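Local structure of Serpin48 (Tenebrio molitor, 3OZQ) at residues Q9-A14 and G75-V80; L44-Q49 and E115-Q120; E87-H92 and L169-K174; E274-F279 and V314-I319. The protein is a serpin that specifically inhibits the serine protease SPE in the innate immunity of the insect. All blocks are in the same frame, centred on the assembly; numbering follows the deposited sequence.

The four contacts run from the helical layer of the serpin fold to its large sheet A. Interactions 1 and 2 share a border: V77 CG1 lies 4.0 Å from Y117 CD1, so helix 70-83, part of interaction 1, also packs on the tyrosine of interaction 2. Interactions 3 and 4 are neighbours in sheet A, where strands 163-174 and 310-321 run parallel and L169 N probably bonds to K316 O at 3.0 Å; their centres are about 17 Å apart. Interaction 2 approaches interaction 4 to about 6 Å between nearest atoms, without touching; interaction 1 keeps about 11 Å. In serpins the cleaved reactive loop inserts into sheet A between the parallel strands that connect interactions 3 and 4.

Interaction 1 (Q9-A14 and G75-V80); sequences QEFPNA and GAVKEV
F11 drives its ring into the side of helix 70-83 and meets two valines in different ways. V77 lies over a face: its CG2 makes a CH-pi contact 4.2 Å from the ring centroid, 28° off the normal. V80 comes at the rim instead, crossing F11 at about a right angle, with CG2 3.3 Å from CE2 and CG1, in the ring plane, 3.6 Å from CD2. With CG anti to the backbone N (chi1 175°), the ring extends across the gap, while the CB of F11 stays 4.2 Å from the CB of A76; a residue this small lets the base of the phenylalanine settle near the helix. Branched valines suit the other places: V77 offers one methyl to the face, V80 both of its methyls to the edge, and F66 packs against the same ring from a loop. Beside this apolar patch, at the more exposed margin, the amide of Q9 crosses the E79 side chain. Q9 NE2 donates to E79 OE1 at 3.1 Å, meeting the oxygen nearly along its C-O axis, although OE1 sits somewhat out of the Q9 amide plane. E79 also has a long, weak ion pair with K83. The helix segments cross at -79° with axes 10.2 Å apart, a steep helix-on-helix packing that ties the N-terminal helix 10-29 to helix 70-83 in the helical part of the serpin fold.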
# COMPACT_ATOMS: atom_id res chain seq x y z
N GLN A 9 -17.27 8.53 -4.53
CA GLN A 9 -17.61 7.13 -4.74
C GLN A 9 -17.32 6.36 -3.46
O GLN A 9 -16.54 6.82 -2.62
CB GLN A 9 -16.80 6.56 -5.90
CG GLN A 9 -16.72 7.49 -7.11
CD GLN A 9 -15.86 6.92 -8.22
OE1 GLN A 9 -14.76 7.41 -8.49
NE2 GLN A 9 -16.36 5.89 -8.89
N GLU A 10 -17.91 5.18 -3.33
CA GLU A 10 -17.79 4.43 -2.08
C GLU A 10 -16.88 3.22 -2.16
O GLU A 10 -16.76 2.47 -1.18
CB GLU A 10 -19.17 4.01 -1.58
CG GLU A 10 -19.80 2.94 -2.43
CD GLU A 10 -21.20 3.31 -2.86
OE1 GLU A 10 -21.53 4.52 -2.84
OE2 GLU A 10 -21.97 2.39 -3.22
N PHE A 11 -16.26 2.99 -3.31
CA PHE A 11 -15.15 2.04 -3.33
C PHE A 11 -13.88 2.76 -2.90
O PHE A 11 -13.15 2.27 -2.04
CB PHE A 11 -14.98 1.35 -4.68
CG PHE A 11 -13.77 0.46 -4.73
CD1 PHE A 11 -13.71 -0.69 -3.96
CD2 PHE A 11 -12.68 0.78 -5.52
CE1 PHE A 11 -12.60 -1.51 -3.98
CE2 PHE A 11 -11.56 -0.03 -5.55
CZ PHE A 11 -11.51 -1.18 -4.78
N PRO A 12 -13.61 3.93 -3.51
CA PRO A 12 -12.53 4.78 -3.00
C PRO A 12 -12.71 5.01 -1.51
O PRO A 12 -11.74 5.09 -0.76
CB PRO A 12 -12.75 6.08 -3.76
CG PRO A 12 -13.31 5.64 -5.07
CD PRO A 12 -14.21 4.49 -4.73
N ASN A 13 -13.96 5.10 -1.08
CA ASN A 13 -14.28 5.33 0.32
C ASN A 13 -14.03 4.10 1.20
O ASN A 13 -13.58 4.23 2.34
CB ASN A 13 -15.73 5.79 0.45
CG ASN A 13 -15.92 6.85 1.51
OD1 ASN A 13 -16.37 7.97 1.22
ND2 ASN A 13 -15.59 6.51 2.75
N ALA A 14 -14.32 2.92 0.67
CA ALA A 14 -14.11 1.68 1.43
C ALA A 14 -12.63 1.39 1.67
O ALA A 14 -12.26 0.88 2.72
CB ALA A 14 -14.78 0.49 0.72
N GLY A 75 -16.88 -3.61 -11.87
CA GLY A 75 -16.79 -2.35 -12.57
C GLY A 75 -16.05 -1.31 -11.75
O GLY A 75 -15.20 -0.59 -12.26
N ALA A 76 -16.39 -1.26 -10.47
CA ALA A 76 -15.81 -0.30 -9.54
C ALA A 76 -14.29 -0.44 -9.44
O ALA A 76 -13.56 0.54 -9.55
CB ALA A 76 -16.45 -0.44 -8.18
N VAL A 77 -13.83 -1.67 -9.22
CA VAL A 77 -12.40 -1.95 -9.15
C VAL A 77 -11.72 -1.69 -10.49
O VAL A 77 -10.59 -1.24 -10.55
CB VAL A 77 -12.15 -3.41 -8.73
CG1 VAL A 77 -10.67 -3.74 -8.84
CG2 VAL A 77 -12.67 -3.64 -7.32
N LYS A 78 -12.43 -1.98 -11.56
CA LYS A 78 -11.89 -1.80 -12.89
C LYS A 78 -11.62 -0.32 -13.15
O LYS A 78 -10.63 0.04 -13.78
CB LYS A 78 -12.86 -2.36 -13.93
CG LYS A 78 -12.48 -2.09 -15.37
CD LYS A 78 -11.33 -2.96 -15.83
CE LYS A 78 -11.17 -2.88 -17.34
NZ LYS A 78 -12.39 -3.36 -18.07
N GLU A 79 -12.50 0.55 -12.65
CA GLU A 79 -12.32 2.00 -12.85
C GLU A 79 -11.11 2.55 -12.09
O GLU A 79 -10.26 3.22 -12.67
CB GLU A 79 -13.59 2.79 -12.53
CG GLU A 79 -13.48 4.29 -12.89
CD GLU A 79 -14.81 5.05 -12.83
OE1 GLU A 79 -15.23 5.43 -11.72
OE2 GLU A 79 -15.44 5.27 -13.90
N VAL A 80 -11.03 2.29 -10.79
CA VAL A 80 -9.89 2.79 -10.01
C VAL A 80 -8.56 2.33 -10.61
O VAL A 80 -7.67 3.15 -10.85
CB VAL A 80 -9.97 2.39 -8.52
CG1 VAL A 80 -11.14 3.07 -7.85
CG2 VAL A 80 -10.08 0.88 -8.38

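Interaction 2 (L44-Q49 and E115-Q120); sequences LLALAQ and EVYGAQ
The ring of Y117 is enclosed on both faces: L47 CA sits 3.6 Å above one, over its centre, and V116 CG1 from its own segment lies 3.3 Å above the other, displaced toward the rim. The L47 contact is a CH-pi interaction directed almost straight down the ring normal, only 14° away from it. In the serpin fold, helix 38-50 runs behind sheet A, and here the loop between helix 107-115 and the edge strand 120-124 is laid against it. The CE1 side of the ring slides along the helix backbone, 3.3 Å from L47 N, with A46 CB 3.5 Å from the same CE1. Alanine suits that position, since its single methyl lets an aromatic ring lie close to the peptide bond. L47 then lays its branch along the tyrosine stem, CG reaching 3.7 Å from Y117 CB; its CG stands anti to the backbone N (chi1 -156°), which carries CD1 on to A119 while CD2 stays beside the ring. G118 turns the loop with a positive phi of 52°, an easy conformation for a residue without a side chain, and brings A119 round to face the same leucine. R70, E74 and V77 of helix 70-83 also touch Y117, while I97 of strand 90-100 packs on L44 and L47. No hydrogen bond joins the two segments. At the far end of the patch A119 CB touches L47 CD1 at 3.8 Å and L44 CD1 at 4.4 Å.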
# COMPACT_ATOMS: atom_id res chain seq x y z
N LEU A 44 -6.56 -7.38 -4.93
CA LEU A 44 -6.17 -8.77 -5.13
C LEU A 44 -7.17 -9.68 -4.44
O LEU A 44 -7.65 -10.67 -5.01
CB LEU A 44 -4.75 -8.99 -4.61
CG LEU A 44 -4.16 -10.36 -4.93
CD1 LEU A 44 -4.45 -10.70 -6.37
CD2 LEU A 44 -2.64 -10.39 -4.64
N LEU A 45 -7.52 -9.33 -3.22
CA LEU A 45 -8.49 -10.11 -2.47
C LEU A 45 -9.86 -10.09 -3.17
O LEU A 45 -10.62 -11.06 -3.10
CB LEU A 45 -8.61 -9.57 -1.06
CG LEU A 45 -9.48 -10.42 -0.13
CD1 LEU A 45 -8.78 -11.73 0.20
CD2 LEU A 45 -9.81 -9.65 1.14
N ALA A 46 -10.19 -8.98 -3.82
CA ALA A 46 -11.41 -8.90 -4.61
C ALA A 46 -11.36 -9.89 -5.80
O ALA A 46 -12.36 -10.51 -6.14
CB ALA A 46 -11.67 -7.47 -5.08
N LEU A 47 -10.19 -10.03 -6.42
CA LEU A 47 -10.01 -11.01 -7.48
C LEU A 47 -10.29 -12.38 -6.90
O LEU A 47 -11.10 -13.15 -7.44
CB LEU A 47 -8.59 -10.98 -8.01
CG LEU A 47 -8.35 -11.49 -9.44
CD1 LEU A 47 -6.94 -12.01 -9.60
CD2 LEU A 47 -9.35 -12.55 -9.85
N ALA A 48 -9.63 -12.70 -5.79
CA ALA A 48 -9.87 -13.95 -5.09
C ALA A 48 -11.36 -14.17 -4.83
O ALA A 48 -11.92 -15.24 -5.13
CB ALA A 48 -9.12 -13.96 -3.78
N GLN A 49 -11.98 -13.15 -4.25
CA GLN A 49 -13.39 -13.18 -3.88
C GLN A 49 -14.24 -13.60 -5.07
O GLN A 49 -15.23 -14.32 -4.93
CB GLN A 49 -13.81 -11.80 -3.37
CG GLN A 49 -15.22 -11.72 -2.81
CD GLN A 49 -15.73 -10.28 -2.71
OE1 GLN A 49 -14.96 -9.34 -2.49
NE2 GLN A 49 -17.05 -10.10 -2.87
N GLU A 115 -8.42 -8.82 -17.31
CA GLU A 115 -9.35 -7.82 -17.80
C GLU A 115 -9.85 -6.84 -16.73
O GLU A 115 -9.98 -5.64 -16.99
CB GLU A 115 -10.52 -8.48 -18.55
CG GLU A 115 -10.10 -9.04 -19.91
CD GLU A 115 -11.09 -10.03 -20.52
OE1 GLU A 115 -12.27 -10.05 -20.10
OE2 GLU A 115 -10.67 -10.80 -21.42
N VAL A 116 -10.10 -7.34 -15.52
CA VAL A 116 -10.72 -6.51 -14.49
C VAL A 116 -9.78 -6.08 -13.36
O VAL A 116 -9.78 -4.92 -12.97
CB VAL A 116 -11.93 -7.21 -13.86
CG1 VAL A 116 -12.44 -6.42 -12.66
CG2 VAL A 116 -13.04 -7.40 -14.90
N TYR A 117 -8.99 -7.02 -12.84
CA TYR A 117 -8.32 -6.80 -11.55
C TYR A 117 -6.82 -6.54 -11.64
O TYR A 117 -6.13 -6.54 -10.62
CB TYR A 117 -8.54 -7.99 -10.61
CG TYR A 117 -9.96 -8.19 -10.16
CD1 TYR A 117 -10.40 -7.72 -8.94
CD2 TYR A 117 -10.86 -8.90 -10.96
CE1 TYR A 117 -11.71 -7.93 -8.52
CE2 TYR A 117 -12.16 -9.10 -10.55
CZ TYR A 117 -12.58 -8.62 -9.34
OH TYR A 117 -13.88 -8.84 -8.94
N GLY A 118 -6.32 -6.32 -12.85
CA GLY A 118 -4.91 -6.02 -13.03
C GLY A 118 -3.99 -7.02 -12.37
O GLY A 118 -2.98 -6.66 -11.75
N ALA A 119 -4.33 -8.30 -12.50
CA ALA A 119 -3.49 -9.36 -11.97
C ALA A 119 -3.53 -10.52 -12.96
O ALA A 119 -4.13 -10.41 -14.02
CB ALA A 119 -3.99 -9.81 -10.62
N GLN A 120 -2.88 -11.63 -12.61
CA GLN A 120 -3.08 -12.85 -13.38
C GLN A 120 -3.10 -14.08 -12.50
O GLN A 120 -2.88 -13.99 -11.30
CB GLN A 120 -2.07 -12.96 -14.51
CG GLN A 120 -0.68 -13.21 -14.10
CD GLN A 120 0.28 -12.98 -15.24
OE1 GLN A 120 1.28 -13.68 -15.38
NE2 GLN A 120 -0.03 -11.98 -16.07

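Interaction 3 (E87-H92 and L169-K174); sequences EEYTLH and LYFNAK
H92 and Y170 exchange two backbone hydrogen bonds, H92 N to Y170 O at 2.9 Å and Y170 N to H92 O at 3.1 Å. T90 and N172 form a second such pair, T90 N reaching N172 O at 2.9 Å with the return bond from N172 N to T90 O. Beyond Y89 and A173 the chains diverge, and a water lies between them, accepting from K174 N and within hydrogen-bonding distance of E88 O. This is an antiparallel ladder, its segment axes at 164°, within sheet A of the serpin fold; strand 163-174 goes on to pair in parallel with strand 310-321. On the face bearing H92 and Y170, the two rings are nearly parallel (7°) but slid apart, which sets the Y170 hydroxyl 3.4 Å above the centre of the imidazole and H92 CB over the phenol face. T90 CG2 lies on the other side of the imidazole. Y170 CG stands between its backbone N and carbonyl carbon (chi1 72°), laying the ring against H92 of the neighbouring strand, while its OH bonds to Q145 of a loop. A leucine in place of Y170 would probably leave Q145 without this hydroxyl partner and free the H92 imidazole to turn. The reverse face is apolar: L91 CD1 touches L169 CD2 at 4.0 Å, and Y89 CD1 meets F171 CZ at 3.7 Å, the two rings inclined obliquely. Strands 356-362 and 365-372 cover this side, I360 and F368 touching F171.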
# COMPACT_ATOMS: atom_id res chain seq x y z
N GLU A 87 0.05 10.22 -17.03
CA GLU A 87 1.20 10.65 -17.79
C GLU A 87 2.26 11.08 -16.79
O GLU A 87 3.46 10.90 -17.02
CB GLU A 87 0.84 11.84 -18.69
CG GLU A 87 -0.26 11.55 -19.69
CD GLU A 87 -0.58 12.75 -20.56
OE1 GLU A 87 -0.53 13.90 -20.05
OE2 GLU A 87 -0.88 12.55 -21.75
N GLU A 88 1.80 11.64 -15.67
CA GLU A 88 2.67 12.23 -14.65
C GLU A 88 3.19 11.26 -13.59
O GLU A 88 4.17 11.56 -12.90
CB GLU A 88 1.93 13.39 -13.95
CG GLU A 88 1.45 14.49 -14.89
CD GLU A 88 2.57 15.18 -15.63
OE1 GLU A 88 2.29 15.81 -16.67
OE2 GLU A 88 3.74 15.11 -15.18
N TYR A 89 2.53 10.11 -13.44
CA TYR A 89 2.90 9.15 -12.40
C TYR A 89 2.37 7.75 -12.68
O TYR A 89 1.34 7.57 -13.33
CB TYR A 89 2.38 9.62 -11.04
CG TYR A 89 0.87 9.69 -10.93
CD1 TYR A 89 0.10 8.53 -10.85
CD2 TYR A 89 0.22 10.91 -10.88
CE1 TYR A 89 -1.28 8.60 -10.73
CE2 TYR A 89 -1.15 10.99 -10.77
CZ TYR A 89 -1.90 9.84 -10.69
OH TYR A 89 -3.27 9.95 -10.57
N THR A 90 3.08 6.74 -12.15
CA THR A 90 2.72 5.35 -12.42
C THR A 90 2.81 4.45 -11.19
O THR A 90 3.82 4.42 -10.49
CB THR A 90 3.64 4.74 -13.48
OG1 THR A 90 3.98 5.74 -14.45
CG2 THR A 90 2.96 3.55 -14.16
N LEU A 91 1.73 3.71 -10.94
CA LEU A 91 1.77 2.61 -9.99
C LEU A 91 2.16 1.33 -10.73
O LEU A 91 1.54 0.98 -11.73
CB LEU A 91 0.41 2.43 -9.34
CG LEU A 91 0.31 1.29 -8.34
CD1 LEU A 91 1.24 1.58 -7.15
CD2 LEU A 91 -1.12 1.13 -7.90
N HIS A 92 3.22 0.67 -10.26
CA HIS A 92 3.65 -0.61 -10.81
C HIS A 92 3.21 -1.71 -9.86
O HIS A 92 3.47 -1.64 -8.66
CB HIS A 92 5.17 -0.65 -11.00
CG HIS A 92 5.69 0.39 -11.94
ND1 HIS A 92 5.93 1.69 -11.57
CD2 HIS A 92 6.00 0.32 -13.26
CE1 HIS A 92 6.37 2.38 -12.60
NE2 HIS A 92 6.42 1.57 -13.65
N LEU A 169 4.41 -4.21 -5.37
CA LEU A 169 4.19 -2.91 -5.99
C LEU A 169 5.11 -1.81 -5.49
O LEU A 169 5.80 -1.95 -4.48
CB LEU A 169 2.73 -2.42 -5.88
CG LEU A 169 1.85 -2.51 -4.62
CD1 LEU A 169 2.57 -2.81 -3.33
CD2 LEU A 169 0.90 -1.29 -4.43
N TYR A 170 5.10 -0.72 -6.23
CA TYR A 170 5.83 0.48 -5.88
C TYR A 170 5.30 1.59 -6.77
O TYR A 170 4.73 1.33 -7.83
CB TYR A 170 7.34 0.29 -6.07
CG TYR A 170 7.79 0.23 -7.51
CD1 TYR A 170 8.18 1.38 -8.18
CD2 TYR A 170 7.84 -0.98 -8.20
CE1 TYR A 170 8.61 1.34 -9.50
CE2 TYR A 170 8.26 -1.04 -9.52
CZ TYR A 170 8.65 0.13 -10.17
OH TYR A 170 9.06 0.09 -11.48
N PHE A 171 5.49 2.82 -6.32
CA PHE A 171 4.89 4.00 -6.94
C PHE A 171 5.99 4.89 -7.48
O PHE A 171 7.07 4.99 -6.90
CB PHE A 171 4.10 4.77 -5.89
CG PHE A 171 3.23 5.85 -6.45
CD1 PHE A 171 2.21 5.55 -7.35
CD2 PHE A 171 3.40 7.18 -6.08
CE1 PHE A 171 1.39 6.55 -7.86
CE2 PHE A 171 2.58 8.18 -6.58
CZ PHE A 171 1.57 7.86 -7.47
N ASN A 172 5.71 5.56 -8.60
CA ASN A 172 6.64 6.50 -9.18
C ASN A 172 5.96 7.83 -9.49
O ASN A 172 4.99 7.87 -10.26
CB ASN A 172 7.25 5.92 -10.45
CG ASN A 172 8.08 6.93 -11.22
OD1 ASN A 172 9.29 7.05 -11.01
ND2 ASN A 172 7.42 7.67 -12.11
N ALA A 173 6.45 8.91 -8.86
CA ALA A 173 5.85 10.23 -9.04
C ALA A 173 6.89 11.34 -8.92
O ALA A 173 7.98 11.14 -8.39
CB ALA A 173 4.72 10.47 -8.04
N LYS A 174 6.52 12.51 -9.44
CA LYS A 174 7.38 13.69 -9.38
C LYS A 174 6.73 14.75 -8.50
O LYS A 174 5.53 15.01 -8.62
CB LYS A 174 7.58 14.28 -10.77
CG LYS A 174 8.23 13.35 -11.78
CD LYS A 174 9.66 13.00 -11.42
CE LYS A 174 10.28 12.16 -12.52
NZ LYS A 174 11.72 11.81 -12.26
O HOH W 1 3.79 12.69 -10.43

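Interaction 4 (E274-F279 and V314-I319); sequences ESTVDF and VQKSFI
V277 and Q315 exchange backbone hydrogen bonds: V277 N bonds to Q315 O at 2.7 Å, and Q315 N returns the bond to V277 O. S275 and S317 form the next such pair, S275 N to S317 O at 2.9 Å. The side chains of all four point into the protein, toward helices 10-29 and 38-50 and strand 34-36. On this tightly packed face the F279 ring lies against the Q315 stem, CD2 3.7 Å from Q315 CB, with ring and amide planes 62° apart. Small serines let strand 34-36 lie close, and S275 OG accepts from L35 N. The opposite face, more open to solvent, carries E274, T276 and K316. K316 stretches out, its CG anti to the backbone N (chi1 -168°), and crosses T276 so that CE lies 3.4 Å from T276 OG1. Its amine bonds to Q149 O, while E274 OE1 stays 4.7 Å from K316 NZ, not in direct contact, though the opposite charges probably still attract. Shortening K316 to an alanine would probably leave the Q149 carbonyl without its donor and strip the aliphatic cover from T276. E274 packs instead, CG 3.5 Å from F318 CB. D278, opposite V314 at the ladder's end, is the N-cap of helix 279-286, its OD1 accepting from K281 N. This antiparallel pairing of strands 260-278 and 310-321 is typical of serpin sheet A.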
# COMPACT_ATOMS: atom_id res chain seq x y z
N GLU A 274 11.39 -0.59 2.77
CA GLU A 274 10.97 -1.84 2.14
C GLU A 274 10.22 -2.69 3.14
O GLU A 274 10.72 -2.95 4.23
CB GLU A 274 12.17 -2.63 1.62
CG GLU A 274 12.71 -2.17 0.28
CD GLU A 274 13.33 -3.32 -0.52
OE1 GLU A 274 12.61 -4.33 -0.76
OE2 GLU A 274 14.53 -3.23 -0.88
N SER A 275 9.02 -3.12 2.77
CA SER A 275 8.23 -3.96 3.65
C SER A 275 7.70 -5.21 2.96
O SER A 275 7.44 -5.21 1.77
CB SER A 275 7.06 -3.17 4.26
OG SER A 275 7.55 -2.11 5.08
N THR A 276 7.56 -6.28 3.74
CA THR A 276 6.91 -7.49 3.29
C THR A 276 5.82 -7.77 4.32
O THR A 276 6.09 -7.86 5.51
CB THR A 276 7.90 -8.68 3.19
OG1 THR A 276 8.93 -8.36 2.24
CG2 THR A 276 7.18 -9.94 2.75
N VAL A 277 4.58 -7.85 3.86
CA VAL A 277 3.45 -7.98 4.76
C VAL A 277 2.66 -9.28 4.53
O VAL A 277 2.27 -9.60 3.41
CB VAL A 277 2.50 -6.76 4.65
CG1 VAL A 277 1.27 -6.93 5.54
CG2 VAL A 277 3.24 -5.47 4.97
N ASP A 278 2.47 -10.02 5.62
CA ASP A 278 1.64 -11.19 5.64
C ASP A 278 0.21 -10.70 5.78
O ASP A 278 -0.22 -10.36 6.88
CB ASP A 278 1.99 -12.05 6.85
CG ASP A 278 1.13 -13.30 6.94
OD1 ASP A 278 0.12 -13.40 6.20
OD2 ASP A 278 1.50 -14.20 7.73
N PHE A 279 -0.50 -10.68 4.67
CA PHE A 279 -1.89 -10.21 4.67
C PHE A 279 -2.90 -11.27 5.14
O PHE A 279 -4.04 -10.94 5.44
CB PHE A 279 -2.29 -9.63 3.31
CG PHE A 279 -2.22 -8.12 3.26
CD1 PHE A 279 -3.31 -7.35 3.66
CD2 PHE A 279 -1.07 -7.47 2.83
CE1 PHE A 279 -3.25 -5.95 3.65
CE2 PHE A 279 -1.00 -6.07 2.81
CZ PHE A 279 -2.10 -5.31 3.21
N VAL A 314 0.92 -12.46 0.36
CA VAL A 314 2.17 -11.79 0.62
C VAL A 314 2.28 -10.52 -0.20
O VAL A 314 2.26 -10.56 -1.43
CB VAL A 314 3.39 -12.73 0.36
CG1 VAL A 314 4.69 -12.04 0.76
CG2 VAL A 314 3.23 -14.00 1.16
N GLN A 315 2.34 -9.39 0.50
CA GLN A 315 2.61 -8.12 -0.16
C GLN A 315 4.04 -7.68 0.08
O GLN A 315 4.54 -7.75 1.19
CB GLN A 315 1.65 -7.04 0.33
CG GLN A 315 1.81 -5.71 -0.39
CD GLN A 315 0.81 -4.68 0.08
OE1 GLN A 315 -0.28 -4.58 -0.46
NE2 GLN A 315 1.19 -3.90 1.10
N LYS A 316 4.68 -7.20 -0.97
CA LYS A 316 5.98 -6.56 -0.81
C LYS A 316 6.00 -5.28 -1.60
O LYS A 316 5.53 -5.24 -2.74
CB LYS A 316 7.10 -7.48 -1.28
CG LYS A 316 8.48 -7.00 -0.88
CD LYS A 316 9.50 -8.11 -1.10
CE LYS A 316 10.84 -7.75 -0.47
NZ LYS A 316 11.80 -8.90 -0.46
N SER A 317 6.53 -4.23 -0.98
CA SER A 317 6.56 -2.91 -1.60
C SER A 317 7.71 -2.10 -1.03
O SER A 317 8.24 -2.43 0.03
CB SER A 317 5.23 -2.19 -1.37
OG SER A 317 5.09 -1.79 -0.02
N PHE A 318 8.10 -1.05 -1.75
CA PHE A 318 9.07 -0.09 -1.25
C PHE A 318 8.72 1.31 -1.69
O PHE A 318 7.90 1.51 -2.61
CB PHE A 318 10.48 -0.43 -1.73
CG PHE A 318 10.70 -0.18 -3.18
CD1 PHE A 318 10.28 -1.11 -4.12
CD2 PHE A 318 11.32 0.98 -3.61
CE1 PHE A 318 10.48 -0.87 -5.47
CE2 PHE A 318 11.52 1.22 -4.96
CZ PHE A 318 11.10 0.29 -5.89
N ILE A 319 9.32 2.27 -1.02
CA ILE A 319 9.22 3.67 -1.38
C ILE A 319 10.58 4.31 -1.17
O ILE A 319 11.32 3.97 -0.23
CB ILE A 319 8.19 4.41 -0.53
CG1 ILE A 319 7.98 5.84 -1.06
CG2 ILE A 319 8.66 4.44 0.93
CD1 ILE A 319 6.88 6.61 -0.36